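Local coordinates for acetyl-CoA hydrolase/transferase family protein (Porphyromonas gingivalis, PDB 2NVV), which probably acts as a zinc-containing acetyl-CoA hydrolase or acetate CoA-transferase, working through a glutamyl-CoA thioester intermediate, at residues 477-481 against 491-496; 389-395 against 419-425; 59-65 against 80-86; 43-47 against 73-77. All coordinates share one frame; numbering follows the deposited sequence.

Overall arrangement
The contacts lie in two halves of the chain. Contacts 3 and 4 belong to the N-terminal parallel sheet and share its crossover through helix 65-73: contact 3 joins loops beyond two neighbouring strands, contact 4 the helix's far end and helix 35-47. Their centres are about 18 Å apart. Contact 3 is buried and polar, built round an arginine, in loops that reach toward the predicted active site; contact 4 is partly buried, with small apolar side chains and one histidine. Contact 2 pairs two inner strands of the C-terminal mixed sheet, chiefly by backbone bonds. Contact 1, also buried though its centre is about 33 Å from the chain's, relies on aromatic rings and a tyrosine-glutamate hydrogen bond.

Contact 1 (477-481 against 491-496); sequences AFHQE and VRWEDY
Tyr496 lies against the helix at Ala477, Gln480 and Glu481, and each part of its side chain has a partner there. Its CB is 4.1 Å from Ala477 CB. The ring then passes beneath that methyl: Ala477 CB stands 3.6 Å from the Tyr496 ring centroid and 19° off the ring normal, a CH-pi contact over one face; the small methyl of alanine lets the ring lie close to the helix. The CD2 and CE2 side runs alongside the Gln480 chain, the two side chains sliding past each other in opposite directions. At the tip, Tyr496 OH donates a hydrogen bond to Glu481 OE2, whose modelled length of 2.5 Å is doubtful at this resolution. OE2 lies in the ring plane, while the carboxylate is turned almost perpendicular to it. Glu481 reaches the hydroxyl because CG is anti to its backbone N (chi1 -176°) and the chain bends at chi2; its OE1 bonds to Ser485. This is a helix with the C-terminal tail folded back along it, residues 491-496 returning beside 477-481. Val491, branched and apolar, puts CG2 3.4 Å from Glu481 CB. Deeper in, Trp493 CZ3 meets Ala477 CB at 3.5 Å, and its CZ2 lies 3.6 Å from Phe478 CE1; these rings meet rim to rim with planes 15° apart. The indole N-H is satisfied by Leu455 O on helix 453-459.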
loop_
_atom_site.group_PDB
_atom_site.type_symbol
_atom_site.label_atom_id
_atom_site.label_comp_id
_atom_site.label_asym_id
_atom_site.label_seq_id
_atom_site.Cartn_x
_atom_site.Cartn_y
_atom_site.Cartn_z
ATOM N N ALA A 477 -18.699 -19.486 -3.829
ATOM C CA ALA A 477 -19.143 -20.861 -4.015
ATOM C C ALA A 477 -18.014 -21.873 -3.816
ATOM O O ALA A 477 -18.233 -22.954 -3.278
ATOM C CB ALA A 477 -19.734 -21.014 -5.399
ATOM N N PHE A 478 -16.812 -21.536 -4.265
ATOM C CA PHE A 478 -15.663 -22.424 -4.112
ATOM C C PHE A 478 -15.419 -22.749 -2.634
ATOM O O PHE A 478 -15.274 -23.909 -2.256
ATOM C CB PHE A 478 -14.416 -21.770 -4.716
ATOM C CG PHE A 478 -14.217 -22.073 -6.175
ATOM C CD1 PHE A 478 -15.295 -22.076 -7.053
ATOM C CD2 PHE A 478 -12.951 -22.354 -6.673
ATOM C CE1 PHE A 478 -15.116 -22.358 -8.411
ATOM C CE2 PHE A 478 -12.764 -22.637 -8.028
ATOM C CZ PHE A 478 -13.854 -22.638 -8.898
ATOM N N HIS A 479 -15.379 -21.703 -1.811
ATOM C CA HIS A 479 -15.160 -21.818 -0.376
ATOM C C HIS A 479 -16.334 -22.528 0.278
ATOM O O HIS A 479 -16.155 -23.360 1.179
ATOM C CB HIS A 479 -15.025 -20.428 0.235
ATOM C CG HIS A 479 -13.937 -19.606 -0.372
ATOM N ND1 HIS A 479 -12.618 -19.721 0.012
ATOM C CD2 HIS A 479 -13.971 -18.639 -1.319
ATOM C CE1 HIS A 479 -11.886 -18.855 -0.667
ATOM N NE2 HIS A 479 -12.684 -18.186 -1.481
ATOM N N GLN A 480 -17.537 -22.171 -0.165
ATOM C CA GLN A 480 -18.745 -22.771 0.360
ATOM C C GLN A 480 -18.772 -24.252 0.044
ATOM O O GLN A 480 -19.128 -25.056 0.898
ATOM C CB GLN A 480 -19.981 -22.093 -0.232
ATOM C CG GLN A 480 -20.314 -20.742 0.381
ATOM C CD GLN A 480 -21.486 -20.064 -0.305
ATOM O OE1 GLN A 480 -22.219 -19.291 0.310
ATOM N NE2 GLN A 480 -21.662 -20.338 -1.588
ATOM N N GLU A 481 -18.392 -24.616 -1.179
ATOM C CA GLU A 481 -18.390 -26.025 -1.587
ATOM C C GLU A 481 -17.356 -26.837 -0.831
ATOM O O GLU A 481 -17.567 -28.015 -0.571
ATOM C CB GLU A 481 -18.136 -26.166 -3.093
ATOM C CG GLU A 481 -18.225 -27.610 -3.586
ATOM C CD GLU A 481 -19.623 -28.214 -3.416
ATOM O OE1 GLU A 481 -19.727 -29.447 -3.266
ATOM O OE2 GLU A 481 -20.620 -27.462 -3.447
ATOM N N VAL A 491 -18.357 -27.900 -7.662
ATOM C CA VAL A 491 -19.137 -26.709 -7.898
ATOM C C VAL A 491 -19.767 -26.733 -9.279
ATOM O O VAL A 491 -19.172 -27.207 -10.246
ATOM C CB VAL A 491 -18.267 -25.427 -7.755
ATOM C CG1 VAL A 491 -19.020 -24.216 -8.281
ATOM C CG2 VAL A 491 -17.891 -25.207 -6.299
ATOM N N ARG A 492 -20.991 -26.224 -9.342
ATOM C CA ARG A 492 -21.767 -26.095 -10.568
ATOM C C ARG A 492 -22.527 -24.795 -10.326
ATOM O O ARG A 492 -23.365 -24.708 -9.425
ATOM C CB ARG A 492 -22.725 -27.276 -10.730
ATOM C CG ARG A 492 -22.041 -28.550 -11.214
ATOM C CD ARG A 492 -22.989 -29.739 -11.158
ATOM N NE ARG A 492 -24.282 -29.455 -11.782
ATOM C CZ ARG A 492 -25.344 -30.258 -11.700
ATOM N NH1 ARG A 492 -26.486 -29.920 -12.298
ATOM N NH2 ARG A 492 -25.263 -31.396 -11.015
ATOM N N TRP A 493 -22.209 -23.777 -11.113
ATOM C CA TRP A 493 -22.825 -22.470 -10.950
ATOM C C TRP A 493 -24.341 -22.479 -10.925
ATOM O O TRP A 493 -24.954 -21.635 -10.273
ATOM C CB TRP A 493 -22.305 -21.526 -12.034
ATOM C CG TRP A 493 -20.815 -21.409 -11.983
ATOM C CD1 TRP A 493 -19.926 -21.812 -12.937
ATOM C CD2 TRP A 493 -20.029 -20.931 -10.879
ATOM N NE1 TRP A 493 -18.637 -21.622 -12.498
ATOM C CE2 TRP A 493 -18.668 -21.083 -11.239
ATOM C CE3 TRP A 493 -20.342 -20.392 -9.624
ATOM C CZ2 TRP A 493 -17.619 -20.716 -10.386
ATOM C CZ3 TRP A 493 -19.303 -20.028 -8.777
ATOM C CH2 TRP A 493 -17.956 -20.191 -9.161
ATOM N N GLU A 494 -24.944 -23.437 -11.618
ATOM C CA GLU A 494 -26.395 -23.537 -11.661
ATOM C C GLU A 494 -26.928 -23.958 -10.298
ATOM O O GLU A 494 -28.109 -23.773 -9.997
ATOM C CB GLU A 494 -26.825 -24.533 -12.744
ATOM C CG GLU A 494 -26.660 -23.997 -14.175
ATOM C CD GLU A 494 -25.195 -23.785 -14.599
ATOM O OE1 GLU A 494 -24.954 -22.961 -15.514
ATOM O OE2 GLU A 494 -24.289 -24.446 -14.036
ATOM N N ASP A 495 -26.043 -24.512 -9.476
ATOM C CA ASP A 495 -26.400 -24.954 -8.131
ATOM C C ASP A 495 -26.285 -23.801 -7.144
ATOM O O ASP A 495 -27.004 -23.762 -6.141
ATOM C CB ASP A 495 -25.475 -26.077 -7.672
ATOM C CG ASP A 495 -25.737 -27.372 -8.387
ATOM O OD1 ASP A 495 -24.896 -28.290 -8.244
ATOM O OD2 ASP A 495 -26.780 -27.472 -9.079
ATOM N N TYR A 496 -25.374 -22.870 -7.414
ATOM C CA TYR A 496 -25.189 -21.736 -6.522
ATOM C C TYR A 496 -25.981 -20.511 -6.942
ATOM O O TYR A 496 -25.705 -19.390 -6.517
ATOM C CB TYR A 496 -23.700 -21.408 -6.378
ATOM C CG TYR A 496 -22.996 -22.379 -5.459
ATOM C CD1 TYR A 496 -22.606 -23.644 -5.907
ATOM C CD2 TYR A 496 -22.797 -22.067 -4.116
ATOM C CE1 TYR A 496 -22.043 -24.573 -5.033
ATOM C CE2 TYR A 496 -22.236 -22.988 -3.234
ATOM C CZ TYR A 496 -21.863 -24.238 -3.696
ATOM O OH TYR A 496 -21.322 -25.148 -2.813
#

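Contact 2 (389-395 against 419-425); sequences SIFTTPS and VKVIISE
Ser389 begins the pairing of two parallel strands, 389-392 and 421-424, inner strands of the C-terminal mixed sheet. Its backbone O accepts from Val421 N at 2.9 Å. Its side chain serves a second backbone amide: Ser389 OG, held between the backbone N and the carbonyl carbon (chi1 68°), accepts from Lys420 N at 3.0 Å, an N-H that also leans weakly on Ser389 O. The same hydroxyl is hydrogen-bonded to Ser418 O. Further along, Phe391 uses both its backbone groups towards the other strand, N donating to Val421 O at 2.8 Å and O accepting from Ile423 N at 2.8 Å. Thr393 N then bonds to Ile423 O, one residue beyond the first strand. Where the backbones part, Glu425 takes over. Its OE2 receives Ser395 N at 2.9 Å on the syn lone pair, and OE1 bonds to Ser395 OG, at a separation too short to be trusted. Ser424 OG is bonded to Cys447 O. Beta-branched and aromatic residues suit the two faces: Ile390 CG2 touches Ile423 CD1 at 3.7 Å on one, and on the other Phe391 CD2 lies 3.6 Å from Val419 CG1. The Thr392 side chain is about 3 Å from that of Val262, predicted to bind CoA. Strand 348-352 borders 389-392 and strand 427-430 runs antiparallel beyond 421-424; helix 226-245 covers Ile423 and Glu425, while strand 362-367 lies against Phe391 and Ile422.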
loop_
_atom_site.group_PDB
_atom_site.type_symbol
_atom_site.label_atom_id
_atom_site.label_comp_id
_atom_site.label_asym_id
_atom_site.label_seq_id
_atom_site.Cartn_x
_atom_site.Cartn_y
_atom_site.Cartn_z
ATOM N N SER A 389 6.034 -6.636 -8.475
ATOM C CA SER A 389 5.664 -7.529 -7.381
ATOM C C SER A 389 5.207 -8.869 -7.926
ATOM O O SER A 389 4.398 -8.931 -8.847
ATOM C CB SER A 389 4.557 -6.919 -6.527
ATOM O OG SER A 389 3.354 -6.843 -7.265
ATOM N N ILE A 390 5.734 -9.938 -7.343
ATOM C CA ILE A 390 5.401 -11.287 -7.768
ATOM C C ILE A 390 4.817 -12.114 -6.628
ATOM O O ILE A 390 5.253 -12.027 -5.481
ATOM C CB ILE A 390 6.653 -12.022 -8.290
ATOM C CG1 ILE A 390 7.298 -11.218 -9.417
ATOM C CG2 ILE A 390 6.277 -13.424 -8.755
ATOM C CD1 ILE A 390 8.667 -11.726 -9.817
ATOM N N PHE A 391 3.818 -12.914 -6.954
ATOM C CA PHE A 391 3.204 -13.780 -5.972
ATOM C C PHE A 391 3.225 -15.205 -6.506
ATOM O O PHE A 391 2.829 -15.470 -7.646
ATOM C CB PHE A 391 1.783 -13.317 -5.676
ATOM C CG PHE A 391 1.717 -12.241 -4.638
ATOM C CD1 PHE A 391 1.814 -12.562 -3.279
ATOM C CD2 PHE A 391 1.589 -10.903 -5.006
ATOM C CE1 PHE A 391 1.782 -11.565 -2.296
ATOM C CE2 PHE A 391 1.558 -9.896 -4.034
ATOM C CZ PHE A 391 1.655 -10.231 -2.672
ATOM N N THR A 392 3.730 -16.112 -5.679
ATOM C CA THR A 392 3.826 -17.519 -6.034
ATOM C C THR A 392 2.892 -18.348 -5.179
ATOM O O THR A 392 2.523 -17.946 -4.084
ATOM C CB THR A 392 5.229 -18.040 -5.804
ATOM O OG1 THR A 392 5.578 -17.786 -4.446
ATOM C CG2 THR A 392 6.220 -17.356 -6.722
ATOM N N THR A 393 2.525 -19.517 -5.689
ATOM C CA THR A 393 1.636 -20.422 -4.969
ATOM C C THR A 393 1.311 -21.672 -5.778
ATOM O O THR A 393 1.031 -21.597 -6.985
ATOM C CB THR A 393 0.276 -19.771 -4.638
ATOM O OG1 THR A 393 -0.582 -20.745 -4.041
ATOM C CG2 THR A 393 -0.407 -19.259 -5.908
ATOM N N PRO A 394 1.373 -22.849 -5.136
ATOM C CA PRO A 394 1.037 -24.053 -5.889
ATOM C C PRO A 394 -0.411 -23.835 -6.306
ATOM O O PRO A 394 -1.162 -23.188 -5.587
ATOM C CB PRO A 394 1.219 -25.165 -4.854
ATOM C CG PRO A 394 1.017 -24.464 -3.535
ATOM C CD PRO A 394 1.757 -23.177 -3.752
ATOM N N SER A 395 -0.799 -24.337 -7.470
ATOM C CA SER A 395 -2.164 -24.134 -7.960
ATOM C C SER A 395 -3.250 -24.782 -7.108
ATOM O O SER A 395 -4.348 -24.242 -6.983
ATOM C CB SER A 395 -2.288 -24.642 -9.400
ATOM O OG SER A 395 -2.229 -26.058 -9.456
ATOM N N VAL A 419 -0.733 -6.056 -7.095
ATOM C CA VAL A 419 -0.202 -7.326 -7.574
ATOM C C VAL A 419 0.092 -7.242 -9.075
ATOM O O VAL A 419 -0.817 -7.075 -9.892
ATOM C CB VAL A 419 -1.203 -8.462 -7.299
ATOM C CG1 VAL A 419 -0.563 -9.793 -7.609
ATOM C CG2 VAL A 419 -1.664 -8.405 -5.851
ATOM N N LYS A 420 1.363 -7.367 -9.436
ATOM C CA LYS A 420 1.771 -7.274 -10.838
ATOM C C LYS A 420 1.933 -8.597 -11.572
ATOM O O LYS A 420 1.630 -8.690 -12.767
ATOM C CB LYS A 420 3.079 -6.492 -10.945
ATOM C CG LYS A 420 3.058 -5.150 -10.222
ATOM C CD LYS A 420 1.894 -4.290 -10.667
ATOM C CE LYS A 420 1.854 -2.970 -9.911
ATOM N NZ LYS A 420 0.731 -2.125 -10.390
ATOM N N VAL A 421 2.414 -9.617 -10.868
ATOM C CA VAL A 421 2.628 -10.920 -11.482
ATOM C C VAL A 421 2.298 -12.070 -10.538
ATOM O O VAL A 421 2.570 -11.992 -9.339
ATOM C CB VAL A 421 4.089 -11.081 -11.911
ATOM C CG1 VAL A 421 4.280 -12.390 -12.638
ATOM C CG2 VAL A 421 4.506 -9.901 -12.775
ATOM N N ILE A 422 1.709 -13.132 -11.087
ATOM C CA ILE A 422 1.367 -14.318 -10.304
ATOM C C ILE A 422 1.990 -15.535 -10.998
ATOM O O ILE A 422 1.955 -15.654 -12.226
ATOM C CB ILE A 422 -0.157 -14.509 -10.198
ATOM C CG1 ILE A 422 -0.793 -13.288 -9.538
ATOM C CG2 ILE A 422 -0.467 -15.733 -9.371
ATOM C CD1 ILE A 422 -2.301 -13.380 -9.403
ATOM N N ILE A 423 2.558 -16.441 -10.211
ATOM C CA ILE A 423 3.202 -17.613 -10.773
ATOM C C ILE A 423 2.944 -18.924 -10.019
ATOM O O ILE A 423 3.135 -19.008 -8.806
ATOM C CB ILE A 423 4.729 -17.392 -10.825
ATOM C CG1 ILE A 423 5.048 -16.205 -11.722
ATOM C CG2 ILE A 423 5.431 -18.649 -11.317
ATOM C CD1 ILE A 423 6.493 -15.761 -11.666
ATOM N N SER A 424 2.506 -19.950 -10.738
ATOM C CA SER A 424 2.299 -21.260 -10.124
ATOM C C SER A 424 3.159 -22.251 -10.915
ATOM O O SER A 424 3.990 -21.844 -11.724
ATOM C CB SER A 424 0.819 -21.671 -10.157
ATOM O OG SER A 424 0.376 -21.946 -11.469
ATOM N N GLU A 425 2.982 -23.540 -10.683
ATOM C CA GLU A 425 3.770 -24.529 -11.403
ATOM C C GLU A 425 3.388 -24.599 -12.882
ATOM O O GLU A 425 4.170 -25.065 -13.715
ATOM C CB GLU A 425 3.601 -25.910 -10.774
ATOM C CG GLU A 425 2.208 -26.548 -10.930
ATOM C CD GLU A 425 1.179 -26.083 -9.904
ATOM O OE1 GLU A 425 0.135 -26.749 -9.789
ATOM O OE2 GLU A 425 1.387 -25.066 -9.217
#

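Contact 3 (59-65 against 80-86); sequences TGASTGA and RTPYQSN
Thr59 and Arg80 supply most of the polar contact. Thr59 N donates to Thr81 O at 3.0 Å. Arg80 reaches across with NH1 and bonds to Ala61 O at 3.1 Å, the oxygen lying 12° out of the guanidinium plane. That carbonyl also accepts Thr59 OG1 at 2.7 Å, on an in-plane lone pair, so two donors fix the peptide after Ala61. A salt bridge from Arg80 NE to Asp68 also holds the guanidinium; Asp68 takes Thr63 OG1 as well. A long, multi-donor arginine suits this buried cluster of carbonyls and hydroxyls. These are the loops that follow strands 55-58 and 77-81, neighbours in the parallel sheet joined by a beta-alpha-beta crossover through helix 65-73. Such strand ends often line active sites, and here the Ala61 side chain is about 6 Å from that of Glu284, the predicted thioester-forming residue. Van der Waals contacts make up the rest. Thr59 CG2 sits 3.6 Å above the centre of the Arg80 guanidinium, and Gln84 CB covers the opposite face nearer its rim. Tyr83, with CG anti to its backbone N (chi1 -178°), turns its ring edge to the other loop, CD2 3.6 Å from Ser62 N and 4.1 Å from Ala61 CB; it also touches Asn374, a predicted CoA-binding residue. Ser62 CB and Ser85 CB meet at 3.6 Å, the short side chains letting the loops come close.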
loop_
_atom_site.group_PDB
_atom_site.type_symbol
_atom_site.label_atom_id
_atom_site.label_comp_id
_atom_site.label_asym_id
_atom_site.label_seq_id
_atom_site.Cartn_x
_atom_site.Cartn_y
_atom_site.Cartn_z
ATOM N N THR A 59 6.357 -7.027 19.286
ATOM C CA THR A 59 7.536 -7.763 18.832
ATOM C C THR A 59 7.917 -7.291 17.426
ATOM O O THR A 59 7.246 -6.443 16.845
ATOM C CB THR A 59 7.262 -9.282 18.770
ATOM O OG1 THR A 59 6.289 -9.552 17.746
ATOM C CG2 THR A 59 6.741 -9.785 20.084
ATOM N N GLY A 60 9.004 -7.830 16.887
ATOM C CA GLY A 60 9.409 -7.462 15.542
ATOM C C GLY A 60 8.498 -8.223 14.609
ATOM O O GLY A 60 7.742 -7.634 13.833
ATOM N N ALA A 61 8.568 -9.547 14.723
ATOM C CA ALA A 61 7.741 -10.455 13.941
ATOM C C ALA A 61 7.452 -11.669 14.831
ATOM O O ALA A 61 7.059 -11.508 15.994
ATOM C CB ALA A 61 8.466 -10.867 12.677
ATOM N N SER A 62 7.657 -12.871 14.290
ATOM C CA SER A 62 7.427 -14.105 15.026
ATOM C C SER A 62 8.492 -14.315 16.098
ATOM O O SER A 62 9.584 -13.742 16.050
ATOM C CB SER A 62 7.404 -15.300 14.074
ATOM O OG SER A 62 8.601 -15.370 13.325
ATOM N N THR A 63 8.154 -15.141 17.080
ATOM C CA THR A 63 9.048 -15.438 18.185
ATOM C C THR A 63 9.038 -16.955 18.377
ATOM O O THR A 63 8.198 -17.656 17.805
ATOM C CB THR A 63 8.547 -14.726 19.458
ATOM O OG1 THR A 63 7.357 -15.360 19.937
ATOM C CG2 THR A 63 8.204 -13.294 19.141
ATOM N N GLY A 64 9.960 -17.483 19.170
ATOM C CA GLY A 64 9.964 -18.931 19.363
ATOM C C GLY A 64 8.736 -19.453 20.098
ATOM O O GLY A 64 7.790 -18.706 20.384
ATOM N N ALA A 65 8.739 -20.745 20.399
ATOM C CA ALA A 65 7.635 -21.340 21.140
ATOM C C ALA A 65 7.855 -20.988 22.615
ATOM O O ALA A 65 6.962 -21.133 23.449
ATOM C CB ALA A 65 7.636 -22.853 20.946
ATOM N N ARG A 80 -1.561 -8.578 21.227
ATOM C CA ARG A 80 -0.354 -8.934 20.486
ATOM C C ARG A 80 -0.216 -8.243 19.123
ATOM O O ARG A 80 -1.196 -8.088 18.387
ATOM C CB ARG A 80 -0.338 -10.453 20.289
ATOM C CG ARG A 80 0.836 -10.993 19.506
ATOM C CD ARG A 80 2.075 -11.093 20.370
ATOM N NE ARG A 80 3.139 -11.796 19.660
ATOM C CZ ARG A 80 3.771 -11.323 18.595
ATOM N NH1 ARG A 80 4.719 -12.043 18.004
ATOM N NH2 ARG A 80 3.468 -10.124 18.132
ATOM N N THR A 81 1.014 -7.846 18.799
ATOM C CA THR A 81 1.346 -7.192 17.529
ATOM C C THR A 81 2.834 -7.393 17.254
ATOM O O THR A 81 3.632 -7.524 18.181
ATOM C CB THR A 81 1.114 -5.673 17.552
ATOM O OG1 THR A 81 0.366 -5.312 18.713
ATOM C CG2 THR A 81 0.360 -5.239 16.318
ATOM N N PRO A 82 3.238 -7.358 15.977
ATOM C CA PRO A 82 2.391 -7.140 14.809
ATOM C C PRO A 82 2.245 -8.388 13.930
ATOM O O PRO A 82 1.405 -8.428 13.025
ATOM C CB PRO A 82 3.121 -6.016 14.100
ATOM C CG PRO A 82 4.558 -6.452 14.252
ATOM C CD PRO A 82 4.645 -7.050 15.656
ATOM N N TYR A 83 3.060 -9.402 14.211
ATOM C CA TYR A 83 3.058 -10.644 13.455
ATOM C C TYR A 83 3.380 -11.791 14.404
ATOM O O TYR A 83 4.209 -11.640 15.305
ATOM C CB TYR A 83 4.133 -10.575 12.364
ATOM C CG TYR A 83 4.228 -11.777 11.446
ATOM C CD1 TYR A 83 3.567 -11.799 10.216
ATOM C CD2 TYR A 83 5.001 -12.885 11.789
ATOM C CE1 TYR A 83 3.681 -12.891 9.350
ATOM C CE2 TYR A 83 5.117 -13.975 10.939
ATOM C CZ TYR A 83 4.462 -13.975 9.722
ATOM O OH TYR A 83 4.594 -15.048 8.864
ATOM N N GLN A 84 2.715 -12.931 14.217
ATOM C CA GLN A 84 2.985 -14.105 15.037
ATOM C C GLN A 84 2.999 -15.336 14.150
ATOM O O GLN A 84 2.553 -15.298 13.003
ATOM C CB GLN A 84 1.952 -14.275 16.170
ATOM C CG GLN A 84 0.492 -14.465 15.762
ATOM C CD GLN A 84 0.206 -15.825 15.151
ATOM O OE1 GLN A 84 0.650 -16.867 15.669
ATOM N NE2 GLN A 84 -0.556 -15.829 14.054
ATOM N N SER A 85 3.530 -16.426 14.688
ATOM C CA SER A 85 3.629 -17.666 13.951
ATOM C C SER A 85 3.756 -18.887 14.879
ATOM O O SER A 85 4.540 -19.792 14.626
ATOM C CB SER A 85 4.827 -17.575 13.008
ATOM O OG SER A 85 5.029 -18.808 12.358
ATOM N N ASN A 86 2.977 -18.898 15.955
ATOM C CA ASN A 86 2.981 -19.992 16.925
ATOM C C ASN A 86 1.582 -20.603 17.038
ATOM O O ASN A 86 0.598 -19.882 17.180
ATOM C CB ASN A 86 3.448 -19.470 18.288
ATOM C CG ASN A 86 3.211 -20.463 19.410
ATOM O OD1 ASN A 86 2.157 -20.449 20.051
ATOM N ND2 ASN A 86 4.185 -21.337 19.651
#

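Contact 4 (43-47 against 73-77); sequences AIAAH and QADAV
The imidazole of His47 turns its edge to Ala74 O and Ala76 CB, while Asp75 O approaches obliquely; one of its faces lies under the carbonyl oxygen of Ala43 from its own helix, 3.1 Å above the ring plane and displaced toward the rim. At that edge His47 NE2 is 3.1 Å from Ala74 O, close to the plane of the ring. The turn is a Schellman motif closing helix 65-73: Asp75 leaves the helix with positive phi (54°), and two bonds run back into the last turn. Carbonyls at such a helix end face away from the helix body, and a polar, flat histidine is well suited to lie beside them. Its first torsion (chi1 -61°) sets CG anti to the carbonyl carbon and aims the ring across at the turn. Phe53, in the loop before strand 55-58, packs on His47 and on Ala43. In the fold, helices 35-47 and 65-73 are successive crossover connections of the N-terminal parallel sheet, and the contact ties the last turns of the first to the exit of the second, just before strand 77-81. Ala76 bonds by its backbone to Ile55, so the turn is also fastened to the neighbouring strand. Alanines allow the close approach: Ala43 CB and Ala76 CB are 3.7 Å apart, one methyl against the other. Nearer the exposed side, Ile44 lies along Ala74 with its longer branch, CG1 being 3.8 Å and CD1 4.1 Å from Ala74 CB.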
loop_
_atom_site.group_PDB
_atom_site.type_symbol
_atom_site.label_atom_id
_atom_site.label_comp_id
_atom_site.label_asym_id
_atom_site.label_seq_id
_atom_site.Cartn_x
_atom_site.Cartn_y
_atom_site.Cartn_z
ATOM N N ALA A 43 2.841 -15.696 35.772
ATOM C CA ALA A 43 1.497 -15.352 35.323
ATOM C C ALA A 43 0.502 -16.412 35.752
ATOM O O ALA A 43 -0.586 -16.099 36.228
ATOM C CB ALA A 43 1.479 -15.205 33.802
ATOM N N ILE A 44 0.881 -17.673 35.569
ATOM C CA ILE A 44 0.026 -18.794 35.932
ATOM C C ILE A 44 -0.189 -18.835 37.439
ATOM O O ILE A 44 -1.298 -19.079 37.907
ATOM C CB ILE A 44 0.638 -20.138 35.466
ATOM C CG1 ILE A 44 0.659 -20.196 33.933
ATOM C CG2 ILE A 44 -0.162 -21.306 36.038
ATOM C CD1 ILE A 44 1.301 -21.445 33.353
ATOM N N ALA A 45 0.875 -18.591 38.196
ATOM C CA ALA A 45 0.791 -18.605 39.648
ATOM C C ALA A 45 -0.184 -17.536 40.139
ATOM O O ALA A 45 -0.775 -17.666 41.213
ATOM C CB ALA A 45 2.164 -18.379 40.249
ATOM N N ALA A 46 -0.344 -16.475 39.357
ATOM C CA ALA A 46 -1.263 -15.403 39.709
ATOM C C ALA A 46 -2.694 -15.813 39.358
ATOM O O ALA A 46 -3.629 -15.547 40.109
ATOM C CB ALA A 46 -0.890 -14.133 38.967
ATOM N N HIS A 47 -2.862 -16.466 38.213
ATOM C CA HIS A 47 -4.184 -16.899 37.776
ATOM C C HIS A 47 -4.839 -17.844 38.783
ATOM O O HIS A 47 -5.925 -17.574 39.278
ATOM C CB HIS A 47 -4.109 -17.611 36.416
ATOM C CG HIS A 47 -3.586 -16.757 35.298
ATOM N ND1 HIS A 47 -3.960 -15.441 35.124
ATOM C CD2 HIS A 47 -2.762 -17.053 34.265
ATOM C CE1 HIS A 47 -3.389 -14.964 34.032
ATOM N NE2 HIS A 47 -2.658 -15.921 33.492
ATOM N N GLN A 73 0.076 -20.317 26.222
ATOM C CA GLN A 73 -0.373 -21.453 27.018
ATOM C C GLN A 73 -0.688 -20.960 28.424
ATOM O O GLN A 73 -1.526 -21.526 29.121
ATOM C CB GLN A 73 0.709 -22.535 27.092
ATOM C CG GLN A 73 1.115 -23.127 25.761
ATOM C CD GLN A 73 2.135 -24.258 25.905
ATOM O OE1 GLN A 73 3.135 -24.139 26.630
ATOM N NE2 GLN A 73 1.890 -25.359 25.199
ATOM N N ALA A 74 0.007 -19.903 28.837
ATOM C CA ALA A 74 -0.187 -19.297 30.154
ATOM C C ALA A 74 -1.405 -18.376 30.156
ATOM O O ALA A 74 -1.819 -17.885 31.207
ATOM C CB ALA A 74 1.051 -18.505 30.552
ATOM N N ASP A 75 -1.977 -18.146 28.980
ATOM C CA ASP A 75 -3.139 -17.274 28.848
ATOM C C ASP A 75 -2.824 -15.917 29.488
ATOM O O ASP A 75 -3.588 -15.396 30.285
ATOM C CB ASP A 75 -4.361 -17.926 29.514
ATOM C CG ASP A 75 -5.664 -17.165 29.243
ATOM O OD1 ASP A 75 -5.751 -16.462 28.211
ATOM O OD2 ASP A 75 -6.604 -17.279 30.058
ATOM N N ALA A 76 -1.682 -15.349 29.115
ATOM C CA ALA A 76 -1.243 -14.073 29.669
ATOM C C ALA A 76 -1.031 -13.041 28.585
ATOM O O ALA A 76 -0.229 -12.129 28.745
ATOM C CB ALA A 76 0.062 -14.269 30.466
ATOM N N VAL A 77 -1.755 -13.179 27.484
ATOM C CA VAL A 77 -1.617 -12.245 26.376
ATOM C C VAL A 77 -2.807 -11.297 26.329
ATOM O O VAL A 77 -3.886 -11.705 25.901
ATOM C CB VAL A 77 -1.564 -12.996 25.017
ATOM C CG1 VAL A 77 -1.329 -12.018 23.892
ATOM C CG2 VAL A 77 -0.493 -14.064 25.047
#